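Local structure of Sso-CP2 metallo-carboxypetidase (Sulfolobus solfataricus, 4MMO) at residues G223-I227 / E228-D232; I272-L276 / L277-T281; L325-H328 / L329-A332; M383-F386 / V387-G391. The protein is a zinc-binding member of the M20 peptidase family that probably acts as a carboxypeptidase, removing residues from the C-terminal end of peptides. All blocks are in the same frame, centred on the assembly; numbering follows the deposited sequence.

Interaction 1 of 4, residues G223-I227 / E228-D232; sequences GRVLI and EGFYD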
loop_
_atom_site.group_PDB
_atom_site.type_symbol
_atom_site.label_atom_id
_atom_site.label_comp_id
_atom_site.label_asym_id
_atom_site.label_seq_id
_atom_site.Cartn_x
_atom_site.Cartn_y
_atom_site.Cartn_z
ATOM N N GLY A 223 -2.704 -19.524 6.920
ATOM C CA GLY A 223 -2.327 -19.352 5.527
ATOM C C GLY A 223 -2.953 -20.368 4.585
ATOM O O GLY A 223 -2.776 -20.280 3.369
ATOM N N ARG A 224 -3.677 -21.338 5.134
ATOM C CA ARG A 224 -4.403 -22.292 4.305
ATOM C C ARG A 224 -5.439 -21.544 3.471
ATOM O O ARG A 224 -6.157 -20.688 3.986
ATOM C CB ARG A 224 -5.073 -23.358 5.167
ATOM C CG ARG A 224 -6.179 -24.125 4.462
ATOM C CD ARG A 224 -6.489 -25.433 5.168
ATOM N NE ARG A 224 -5.969 -26.581 4.427
ATOM C CZ ARG A 224 -6.660 -27.284 3.530
ATOM N NH1 ARG A 224 -7.921 -26.974 3.249
ATOM N NH2 ARG A 224 -6.085 -28.308 2.912
ATOM N N VAL A 225 -5.506 -21.868 2.182
ATOM C CA VAL A 225 -6.374 -21.154 1.247
ATOM C C VAL A 225 -7.812 -21.639 1.379
ATOM O O VAL A 225 -8.075 -22.838 1.363
ATOM C CB VAL A 225 -5.887 -21.337 -0.205
ATOM C CG1 VAL A 225 -6.790 -20.599 -1.182
ATOM C CG2 VAL A 225 -4.445 -20.855 -0.339
ATOM N N LEU A 226 -8.740 -20.695 1.505
ATOM C CA LEU A 226 -10.139 -21.016 1.772
ATOM C C LEU A 226 -11.004 -21.003 0.509
ATOM O O LEU A 226 -12.208 -21.252 0.576
ATOM C CB LEU A 226 -10.715 -20.032 2.800
ATOM C CG LEU A 226 -10.047 -20.001 4.179
ATOM C CD1 LEU A 226 -10.743 -18.995 5.079
ATOM C CD2 LEU A 226 -10.046 -21.376 4.827
ATOM N N ILE A 227 -10.397 -20.705 -0.636
ATOM C CA ILE A 227 -11.113 -20.763 -1.906
ATOM C C ILE A 227 -11.604 -22.187 -2.141
ATOM O O ILE A 227 -10.817 -23.133 -2.134
ATOM C CB ILE A 227 -10.222 -20.319 -3.083
ATOM C CG1 ILE A 227 -9.779 -18.869 -2.887
ATOM C CG2 ILE A 227 -10.971 -20.456 -4.413
ATOM C CD1 ILE A 227 -8.711 -18.412 -3.866
ATOM N N GLU A 228 -12.910 -22.331 -2.338
ATOM C CA GLU A 228 -13.515 -23.645 -2.529
ATOM C C GLU A 228 -12.942 -24.334 -3.764
ATOM O O GLU A 228 -12.934 -23.765 -4.854
ATOM C CB GLU A 228 -15.035 -23.516 -2.655
ATOM C CG GLU A 228 -15.769 -24.849 -2.767
ATOM C CD GLU A 228 -17.270 -24.681 -2.921
ATOM O OE1 GLU A 228 -17.808 -23.650 -2.463
ATOM O OE2 GLU A 228 -17.914 -25.577 -3.506
ATOM N N GLY A 229 -12.452 -25.557 -3.576
ATOM C CA GLY A 229 -11.921 -26.362 -4.663
ATOM C C GLY A 229 -10.431 -26.187 -4.921
ATOM O O GLY A 229 -9.867 -26.868 -5.775
ATOM N N PHE A 230 -9.792 -25.286 -4.181
ATOM C CA PHE A 230 -8.392 -24.940 -4.422
ATOM C C PHE A 230 -7.448 -26.144 -4.321
ATOM O O PHE A 230 -6.535 -26.290 -5.132
ATOM C CB PHE A 230 -7.961 -23.853 -3.439
ATOM C CG PHE A 230 -6.581 -23.321 -3.681
ATOM C CD1 PHE A 230 -6.357 -22.345 -4.637
ATOM C CD2 PHE A 230 -5.508 -23.780 -2.936
ATOM C CE1 PHE A 230 -5.089 -21.851 -4.855
ATOM C CE2 PHE A 230 -4.237 -23.282 -3.147
ATOM C CZ PHE A 230 -4.027 -22.319 -4.109
ATOM N N TYR A 231 -7.682 -27.009 -3.339
ATOM C CA TYR A 231 -6.785 -28.133 -3.069
ATOM C C TYR A 231 -7.196 -29.430 -3.768
ATOM O O TYR A 231 -6.456 -30.410 -3.728
ATOM C CB TYR A 231 -6.681 -28.380 -1.558
ATOM C CG TYR A 231 -5.975 -27.267 -0.812
ATOM C CD1 TYR A 231 -4.588 -27.208 -0.766
ATOM C CD2 TYR A 231 -6.695 -26.273 -0.162
ATOM C CE1 TYR A 231 -3.936 -26.191 -0.092
ATOM C CE2 TYR A 231 -6.054 -25.251 0.517
ATOM C CZ TYR A 231 -4.675 -25.213 0.548
ATOM O OH TYR A 231 -4.035 -24.197 1.218
ATOM N N ASP A 232 -8.361 -29.438 -4.413
ATOM C CA ASP A 232 -8.890 -30.665 -5.017
ATOM C C ASP A 232 -7.948 -31.269 -6.060
ATOM O O ASP A 232 -7.825 -32.486 -6.159
ATOM C CB ASP A 232 -10.261 -30.411 -5.653
ATOM C CG ASP A 232 -11.354 -30.163 -4.623
ATOM O OD1 ASP A 232 -11.134 -30.456 -3.430
ATOM O OD2 ASP A 232 -12.440 -29.682 -5.013
#

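Interaction 2 of 4, residues I272-L276 / L277-T281; sequences IAEAL and LTYPT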
loop_
_atom_site.group_PDB
_atom_site.type_symbol
_atom_site.label_atom_id
_atom_site.label_comp_id
_atom_site.label_asym_id
_atom_site.label_seq_id
_atom_site.Cartn_x
_atom_site.Cartn_y
_atom_site.Cartn_z
ATOM N N ILE A 272 10.349 -27.243 7.042
ATOM C CA ILE A 272 10.617 -26.079 6.208
ATOM C C ILE A 272 10.733 -26.513 4.754
ATOM O O ILE A 272 10.175 -25.873 3.863
ATOM C CB ILE A 272 11.910 -25.364 6.655
ATOM C CG1 ILE A 272 11.680 -24.670 7.999
ATOM C CG2 ILE A 272 12.365 -24.337 5.620
ATOM C CD1 ILE A 272 12.948 -24.219 8.690
ATOM N N ALA A 273 11.455 -27.606 4.526
ATOM C CA ALA A 273 11.642 -28.139 3.182
ATOM C C ALA A 273 10.301 -28.506 2.568
ATOM O O ALA A 273 10.046 -28.239 1.396
ATOM C CB ALA A 273 12.551 -29.356 3.219
ATOM N N GLU A 274 9.443 -29.119 3.372
ATOM C CA GLU A 274 8.127 -29.529 2.907
ATOM C C GLU A 274 7.289 -28.308 2.538
ATOM O O GLU A 274 6.765 -28.223 1.432
ATOM C CB GLU A 274 7.423 -30.351 3.985
ATOM C CG GLU A 274 6.128 -30.997 3.529
ATOM C CD GLU A 274 5.462 -31.802 4.627
ATOM O OE1 GLU A 274 6.175 -32.260 5.548
ATOM O OE2 GLU A 274 4.225 -31.973 4.575
ATOM N N ALA A 275 7.174 -27.363 3.463
ATOM C CA ALA A 275 6.362 -26.171 3.242
ATOM C C ALA A 275 6.828 -25.393 2.014
ATOM O O ALA A 275 6.028 -25.008 1.161
ATOM C CB ALA A 275 6.399 -25.275 4.470
ATOM N N LEU A 276 8.135 -25.176 1.937
ATOM C CA LEU A 276 8.731 -24.388 0.870
ATOM C C LEU A 276 8.495 -25.011 -0.506
ATOM O O LEU A 276 8.159 -24.310 -1.461
ATOM C CB LEU A 276 10.233 -24.249 1.128
ATOM C CG LEU A 276 11.027 -23.309 0.224
ATOM C CD1 LEU A 276 10.462 -21.894 0.262
ATOM C CD2 LEU A 276 12.485 -23.314 0.647
ATOM N N LEU A 277 8.661 -26.328 -0.597
ATOM C CA LEU A 277 8.625 -27.017 -1.884
ATOM C C LEU A 277 7.258 -27.607 -2.257
ATOM O O LEU A 277 6.994 -27.836 -3.439
ATOM C CB LEU A 277 9.679 -28.131 -1.904
ATOM C CG LEU A 277 11.135 -27.721 -1.658
ATOM C CD1 LEU A 277 12.053 -28.923 -1.852
ATOM C CD2 LEU A 277 11.562 -26.573 -2.565
ATOM N N THR A 278 6.397 -27.832 -1.265
ATOM C CA THR A 278 5.170 -28.617 -1.463
ATOM C C THR A 278 3.860 -27.829 -1.300
ATOM O O THR A 278 2.834 -28.223 -1.851
ATOM C CB THR A 278 5.156 -29.852 -0.505
ATOM O OG1 THR A 278 6.281 -30.688 -0.798
ATOM C CG2 THR A 278 3.882 -30.677 -0.646
ATOM N N TYR A 279 3.883 -26.722 -0.561
ATOM C CA TYR A 279 2.645 -25.990 -0.275
ATOM C C TYR A 279 2.286 -24.974 -1.364
ATOM O O TYR A 279 3.117 -24.141 -1.739
ATOM C CB TYR A 279 2.736 -25.241 1.059
ATOM C CG TYR A 279 2.862 -26.106 2.295
ATOM C CD1 TYR A 279 2.879 -27.492 2.214
ATOM C CD2 TYR A 279 2.960 -25.523 3.553
ATOM C CE1 TYR A 279 2.996 -28.271 3.353
ATOM C CE2 TYR A 279 3.080 -26.288 4.689
ATOM C CZ TYR A 279 3.096 -27.661 4.588
ATOM O OH TYR A 279 3.214 -28.421 5.728
ATOM N N PRO A 280 1.041 -25.026 -1.867
ATOM C CA PRO A 280 0.591 -23.920 -2.717
ATOM C C PRO A 280 0.297 -22.693 -1.853
ATOM O O PRO A 280 0.115 -22.858 -0.649
ATOM C CB PRO A 280 -0.690 -24.464 -3.347
ATOM C CG PRO A 280 -1.211 -25.435 -2.346
ATOM C CD PRO A 280 0.002 -26.061 -1.714
ATOM N N THR A 281 0.260 -21.499 -2.438
ATOM C CA THR A 281 0.074 -20.280 -1.652
ATOM C C THR A 281 -0.988 -19.350 -2.212
ATOM O O THR A 281 -1.362 -19.439 -3.380
ATOM C CB THR A 281 1.375 -19.460 -1.568
ATOM O OG1 THR A 281 1.697 -18.933 -2.863
ATOM C CG2 THR A 281 2.521 -20.322 -1.060
#

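Interaction 3 of 4, residues L325-H328 / L329-A332; sequences LKKH and LQKA. With SO4 (sulfate ion), chain F.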
loop_
_atom_site.group_PDB
_atom_site.type_symbol
_atom_site.label_atom_id
_atom_site.label_comp_id
_atom_site.label_asym_id
_atom_site.label_seq_id
_atom_site.Cartn_x
_atom_site.Cartn_y
_atom_site.Cartn_z
ATOM N N LEU A 325 -11.244 -18.764 -7.954
ATOM C CA LEU A 325 -11.109 -17.493 -7.267
ATOM C C LEU A 325 -12.290 -16.597 -7.598
ATOM O O LEU A 325 -12.860 -15.956 -6.718
ATOM C CB LEU A 325 -9.811 -16.797 -7.671
ATOM C CG LEU A 325 -9.659 -15.361 -7.163
ATOM C CD1 LEU A 325 -9.659 -15.332 -5.640
ATOM C CD2 LEU A 325 -8.398 -14.722 -7.720
ATOM N N LYS A 326 -12.658 -16.551 -8.873
ATOM C CA LYS A 326 -13.728 -15.664 -9.303
ATOM C C LYS A 326 -15.071 -16.086 -8.715
ATOM O O LYS A 326 -15.827 -15.243 -8.247
ATOM C CB LYS A 326 -13.779 -15.579 -10.828
ATOM C CG LYS A 326 -12.716 -14.643 -11.389
ATOM C CD LYS A 326 -12.387 -14.942 -12.839
ATOM C CE LYS A 326 -13.442 -14.404 -13.782
ATOM N NZ LYS A 326 -13.127 -14.728 -15.201
ATOM N N LYS A 327 -15.358 -17.383 -8.715
ATOM C CA LYS A 327 -16.579 -17.871 -8.080
ATOM C C LYS A 327 -16.598 -17.462 -6.611
ATOM O O LYS A 327 -17.627 -17.039 -6.086
ATOM C CB LYS A 327 -16.695 -19.390 -8.211
ATOM C CG LYS A 327 -17.326 -19.848 -9.518
ATOM C CD LYS A 327 -17.313 -21.365 -9.645
ATOM C CE LYS A 327 -18.046 -21.832 -10.895
ATOM N NZ LYS A 327 -17.295 -21.530 -12.147
ATOM N N HIS A 328 -15.448 -17.570 -5.959
ATOM C CA HIS A 328 -15.321 -17.202 -4.557
ATOM C C HIS A 328 -15.586 -15.712 -4.330
ATOM O O HIS A 328 -16.308 -15.335 -3.408
ATOM C CB HIS A 328 -13.925 -17.562 -4.051
ATOM C CG HIS A 328 -13.660 -17.117 -2.647
ATOM N ND1 HIS A 328 -13.897 -17.923 -1.555
ATOM C CD2 HIS A 328 -13.178 -15.950 -2.159
ATOM C CE1 HIS A 328 -13.573 -17.270 -0.453
ATOM N NE2 HIS A 328 -13.134 -16.072 -0.791
ATOM N N LEU A 329 -14.997 -14.868 -5.169
ATOM C CA LEU A 329 -15.174 -13.426 -5.045
ATOM C C LEU A 329 -16.633 -13.001 -5.243
ATOM O O LEU A 329 -17.083 -12.030 -4.637
ATOM C CB LEU A 329 -14.265 -12.690 -6.028
ATOM C CG LEU A 329 -12.764 -12.785 -5.729
ATOM C CD1 LEU A 329 -11.959 -12.141 -6.846
ATOM C CD2 LEU A 329 -12.416 -12.137 -4.391
ATOM N N GLN A 330 -17.366 -13.725 -6.087
ATOM C CA GLN A 330 -18.798 -13.487 -6.257
ATOM C C GLN A 330 -19.513 -13.636 -4.918
ATOM O O GLN A 330 -20.233 -12.739 -4.482
ATOM C CB GLN A 330 -19.402 -14.473 -7.259
ATOM C CG GLN A 330 -18.925 -14.313 -8.692
ATOM C CD GLN A 330 -19.270 -15.521 -9.554
ATOM O OE1 GLN A 330 -20.214 -16.256 -9.262
ATOM N NE2 GLN A 330 -18.498 -15.734 -10.617
ATOM N N LYS A 331 -19.301 -14.780 -4.275
ATOM C CA LYS A 331 -19.928 -15.080 -2.990
ATOM C C LYS A 331 -19.545 -14.066 -1.914
ATOM O O LYS A 331 -20.351 -13.738 -1.045
ATOM C CB LYS A 331 -19.533 -16.483 -2.529
ATOM C CG LYS A 331 -20.124 -17.597 -3.371
ATOM C CD LYS A 331 -19.546 -18.951 -2.980
ATOM C CE LYS A 331 -20.146 -20.076 -3.806
ATOM N NZ LYS A 331 -20.026 -19.822 -5.270
ATOM N N ALA A 332 -18.313 -13.572 -1.977
ATOM C CA ALA A 332 -17.818 -12.633 -0.981
ATOM C C ALA A 332 -18.321 -11.219 -1.255
ATOM O O ALA A 332 -17.974 -10.279 -0.538
ATOM C CB ALA A 332 -16.298 -12.659 -0.943
HETATM S S SO4 F . -16.216 -12.891 -14.950
HETATM O O1 SO4 F . -15.679 -11.927 -13.992
HETATM O O2 SO4 F . -15.186 -13.207 -15.938
HETATM O O3 SO4 F . -16.622 -14.104 -14.239
HETATM O O4 SO4 F . -17.371 -12.318 -15.636
#

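Interaction 4 of 4, residues M383-F386 / V387-G391; sequences MGLF and VYKLG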
loop_
_atom_site.group_PDB
_atom_site.type_symbol
_atom_site.label_atom_id
_atom_site.label_comp_id
_atom_site.label_asym_id
_atom_site.label_seq_id
_atom_site.Cartn_x
_atom_site.Cartn_y
_atom_site.Cartn_z
ATOM N N MET A 383 8.847 -23.770 -17.397
ATOM C CA MET A 383 9.069 -25.187 -17.657
ATOM C C MET A 383 7.788 -25.851 -18.149
ATOM O O MET A 383 7.826 -26.744 -18.998
ATOM C CB MET A 383 9.544 -25.867 -16.374
ATOM C CG MET A 383 10.093 -27.267 -16.546
ATOM S SD MET A 383 10.978 -27.776 -15.056
ATOM C CE MET A 383 11.341 -29.487 -15.426
ATOM N N GLY A 384 6.657 -25.395 -17.620
ATOM C CA GLY A 384 5.356 -25.938 -17.978
ATOM C C GLY A 384 5.066 -25.921 -19.464
ATOM O O GLY A 384 4.449 -26.845 -19.987
ATOM N N LEU A 385 5.510 -24.875 -20.152
ATOM C CA LEU A 385 5.277 -24.768 -21.586
ATOM C C LEU A 385 6.002 -25.876 -22.336
ATOM O O LEU A 385 5.453 -26.478 -23.256
ATOM C CB LEU A 385 5.744 -23.407 -22.106
ATOM C CG LEU A 385 5.085 -22.190 -21.462
ATOM C CD1 LEU A 385 5.597 -20.921 -22.123
ATOM C CD2 LEU A 385 3.561 -22.276 -21.545
ATOM N N PHE A 386 7.239 -26.144 -21.938
ATOM C CA PHE A 386 8.056 -27.120 -22.638
ATOM C C PHE A 386 7.554 -28.536 -22.375
ATOM O O PHE A 386 7.518 -29.370 -23.278
ATOM C CB PHE A 386 9.523 -26.956 -22.238
ATOM C CG PHE A 386 10.109 -25.640 -22.661
ATOM C CD1 PHE A 386 10.553 -25.453 -23.959
ATOM C CD2 PHE A 386 10.193 -24.585 -21.771
ATOM C CE1 PHE A 386 11.082 -24.242 -24.360
ATOM C CE2 PHE A 386 10.726 -23.368 -22.165
ATOM C CZ PHE A 386 11.169 -23.196 -23.461
ATOM N N VAL A 387 7.135 -28.797 -21.145
ATOM C CA VAL A 387 6.654 -30.122 -20.775
ATOM C C VAL A 387 5.256 -30.399 -21.331
ATOM O O VAL A 387 5.010 -31.461 -21.890
ATOM C CB VAL A 387 6.646 -30.295 -19.245
ATOM C CG1 VAL A 387 6.045 -31.641 -18.850
ATOM C CG2 VAL A 387 8.056 -30.169 -18.702
ATOM N N TYR A 388 4.345 -29.442 -21.186
ATOM C CA TYR A 388 2.941 -29.677 -21.521
ATOM C C TYR A 388 2.587 -29.308 -22.956
ATOM O O TYR A 388 1.834 -30.029 -23.612
ATOM C CB TYR A 388 2.032 -28.923 -20.549
ATOM C CG TYR A 388 2.167 -29.405 -19.123
ATOM C CD1 TYR A 388 2.125 -30.761 -18.822
ATOM C CD2 TYR A 388 2.356 -28.511 -18.083
ATOM C CE1 TYR A 388 2.255 -31.211 -17.525
ATOM C CE2 TYR A 388 2.488 -28.953 -16.776
ATOM C CZ TYR A 388 2.438 -30.301 -16.505
ATOM O OH TYR A 388 2.570 -30.744 -15.209
ATOM N N LYS A 389 3.119 -28.195 -23.449
ATOM C CA LYS A 389 2.765 -27.734 -24.786
ATOM C C LYS A 389 3.655 -28.374 -25.850
ATOM O O LYS A 389 3.168 -28.776 -26.904
ATOM C CB LYS A 389 2.813 -26.209 -24.870
ATOM C CG LYS A 389 2.101 -25.508 -23.725
ATOM C CD LYS A 389 0.638 -25.923 -23.628
ATOM C CE LYS A 389 -0.083 -25.158 -22.527
ATOM N NZ LYS A 389 -1.558 -25.376 -22.552
ATOM N N LEU A 390 4.953 -28.477 -25.571
ATOM C CA LEU A 390 5.881 -29.133 -26.491
ATOM C C LEU A 390 5.974 -30.633 -26.227
ATOM O O LEU A 390 6.567 -31.372 -27.014
ATOM C CB LEU A 390 7.278 -28.510 -26.401
ATOM C CG LEU A 390 7.574 -27.288 -27.272
ATOM C CD1 LEU A 390 9.006 -26.837 -27.040
ATOM C CD2 LEU A 390 7.350 -27.571 -28.751
ATOM N N GLY A 391 5.401 -31.077 -25.115
ATOM C CA GLY A 391 5.351 -32.493 -24.807
ATOM C C GLY A 391 6.704 -33.109 -24.506
ATOM O O GLY A 391 6.905 -34.297 -24.752
#

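Interaction 1 of 4, residues G223-I227 / E228-D232
The backbone folds back through a type II beta turn from Ile227 to Phe230, closed by a hydrogen bond from Phe230 N to Ile227 O (3.1 Å) in which the donor stands above the carbonyl plane. Gly229 takes the third place of the turn with a positive phi, where any CB would collide with the carbonyl oxygen of Glu228. The fold-back returns Tyr231 to the start of the segment, and its ring serves three partners. Its OH accepts a nearly straight bond from Val225 N (2.9 Å, 174° at the hydrogen), with that nitrogen lying at the ring's edge, in its plane. Over one face the guanidinium of Arg224 lies almost flat, its plane 19° from that of the ring and CZ 4.0 Å from the ring centroid, a cation-pi stack. Bending at chi3 (-106°) lays the long arginine chain over the tyrosine instead of letting it run straight out into solvent.

All this belongs to a loop joining helix 207-218 to helix 239-247, within the family's dimerisation region. The opposite face of Tyr231 meets Phe230 CD2. Phe230 in turn takes Val225 over one of its own faces: Val225 CG1 makes a CH-pi contact 3.8 Å from the Phe230 ring centroid, while Val225 CG2 reaches Phe230 CE2 at 3.7 Å. A branched valine suits this place because its two methyls can span the ring. Ile227 and Phe230 are buried, both packing on Phe310 of strand 299-312 and on helix 318-331, and Phe230 O accepts a hydrogen bond from Gln316 NE2.

Interaction 2 of 4, residues I272-L276 / L277-T281
Ala275 and Tyr279 meet in a CH-pi contact at the C-terminal end of helix 269-278. The CA of Ala275 sits centrally over one ring face, 3.5 Å from the Tyr279 centroid, and its CB touches CE2 of Tyr279 at 3.5 Å. A small residue such as alanine suits the place, its CB meeting the ring's rim while CA stays over the centre. With CG anti to its own carbonyl carbon (chi1 -65°) and chi2 near zero, Tyr279 folds its ring back along the turn it has just left. A leucine in its place would probably leave Ala275 CA without its flat cover and the last turn less closely packed.

Three backbone hydrogen bonds finish the helix: Leu277 N to Ala273 O (3.1 Å), Thr278 N to Glu274 O (2.7 Å), and Tyr279 N to Ala275 O (3.2 Å). The chain then leaves the helix through Pro280.

At this C-terminal end, Lys180 NZ donates to both Leu276 O and Tyr279 O, a placement that would probably suit the partial negative charge there. Ala273 packs on helix 239-247, Ile272 on helix 252-259, and Ile272 and Ala275 both on Leu203 of the second subunit, while Thr281 pairs with Arg311 of strand 299-312.

Interaction 3 of 4, residues L325-H328 / L329-A332
The last turns of helix 318-331, in the family's dimerisation region, form an amphipathic contact with leucines on one side and lysines and glutamine on the other. Leu325 and Leu329, one turn apart, cross obliquely, with CG of Leu325 4.0 Å from CD1 of Leu329. They pack towards strand 178-190, touching Val185 and Leu187 respectively, so branched aliphatic chains suit this buried side. Along the backbone, Leu329 N donates to Leu325 O at 2.9 Å and Ala332 N to His328 O at 3.0 Å; Gln330 N to Lys326 O is a third bond.

His328 stands between the two sides. Its CG is anti to the backbone N (chi1 175°), directing the ring towards helix 207-218, where NE2 is hydrogen-bonded to Thr217 OG1 and the ring packs on Leu218. On the outer side, Lys327 NZ forms a salt bridge with Glu323, one turn earlier.

Lys326 bends at chi3 (78°) and brings NZ to 2.7 Å from O2 of a sulfate, probably from the crystallisation liquor. A serine at this position would be likely to leave that anion without its ammonium partner and uncover Ile338, which the lysine also touches. The sulfate is thus held by a single ammonium reaching out from the helix, which would probably attract an anion from solution, while the neighbouring Lys327 has its charge matched by Glu323.

Interaction 4 of 4, residues M383-F386 / V387-G391
Met383 begins the helix 383-389 contact: its carbonyl oxygen accepts from Val387 N at 3.0 Å, and its CG meets CG2 of Val387 obliquely at 4.1 Å. Gly384 follows, its O bonded to Tyr388 N at 2.9 Å. With no side chain at Gly384, the Tyr388 ring lies back over the turn, CD2 3.3 Å from Gly384 O; a CB there would be in contact with it. The phenol OH is hydrogen-bonded to Pro346 O. Leu385 O is gripped twice, by Lys389 N (2.9 Å, from above the carbonyl plane) and by Leu390 N (3.1 Å, nearly along the C=O axis). The Leu385 side chain packs on Ile148 of helix 144-149. Phe386 lies side by side with Leu390, and their CD1 atoms touch at 3.7 Å. With CG anti to its carbonyl carbon (chi1 -65°), the phenylalanine ring meets Tyr69 at about 65° between planes and packs on Met162, its side chain about 9 Å from that of the zinc ligand Glu163.

The shared Leu385 acceptor marks a widening of the helix into a pi-type turn. Gly391, with its positive phi of 68°, then takes the chain out towards strand 395-396 of the catalytic domain's mixed sheet.

In the fold
Interactions 1, 2 and 3 belong to the dimerisation region, whereas interaction 4 lies in the catalytic part. Interaction 1 links its two neighbours: Tyr231 and Phe230 pack on Pro280 of interaction 2, and Ile227 CD1 meets Leu325 CD1 of interaction 3 at 3.7 Å. Interaction 3 lies furthest out, its centre about 29 Å from the chain centre, with an exposed lysine and glutamine side. Interaction 1 is a surface loop pinned by buried Val225, Ile227 and Phe230; interactions 2 and 4 lie deeper, their centres about 17 and 15 Å from that of the chain. Chemistry follows place: cation-pi stacking in the loop, a ring folded over the end of a helix that meets the second subunit, charged groups outside, mostly apolar packing near the zinc site.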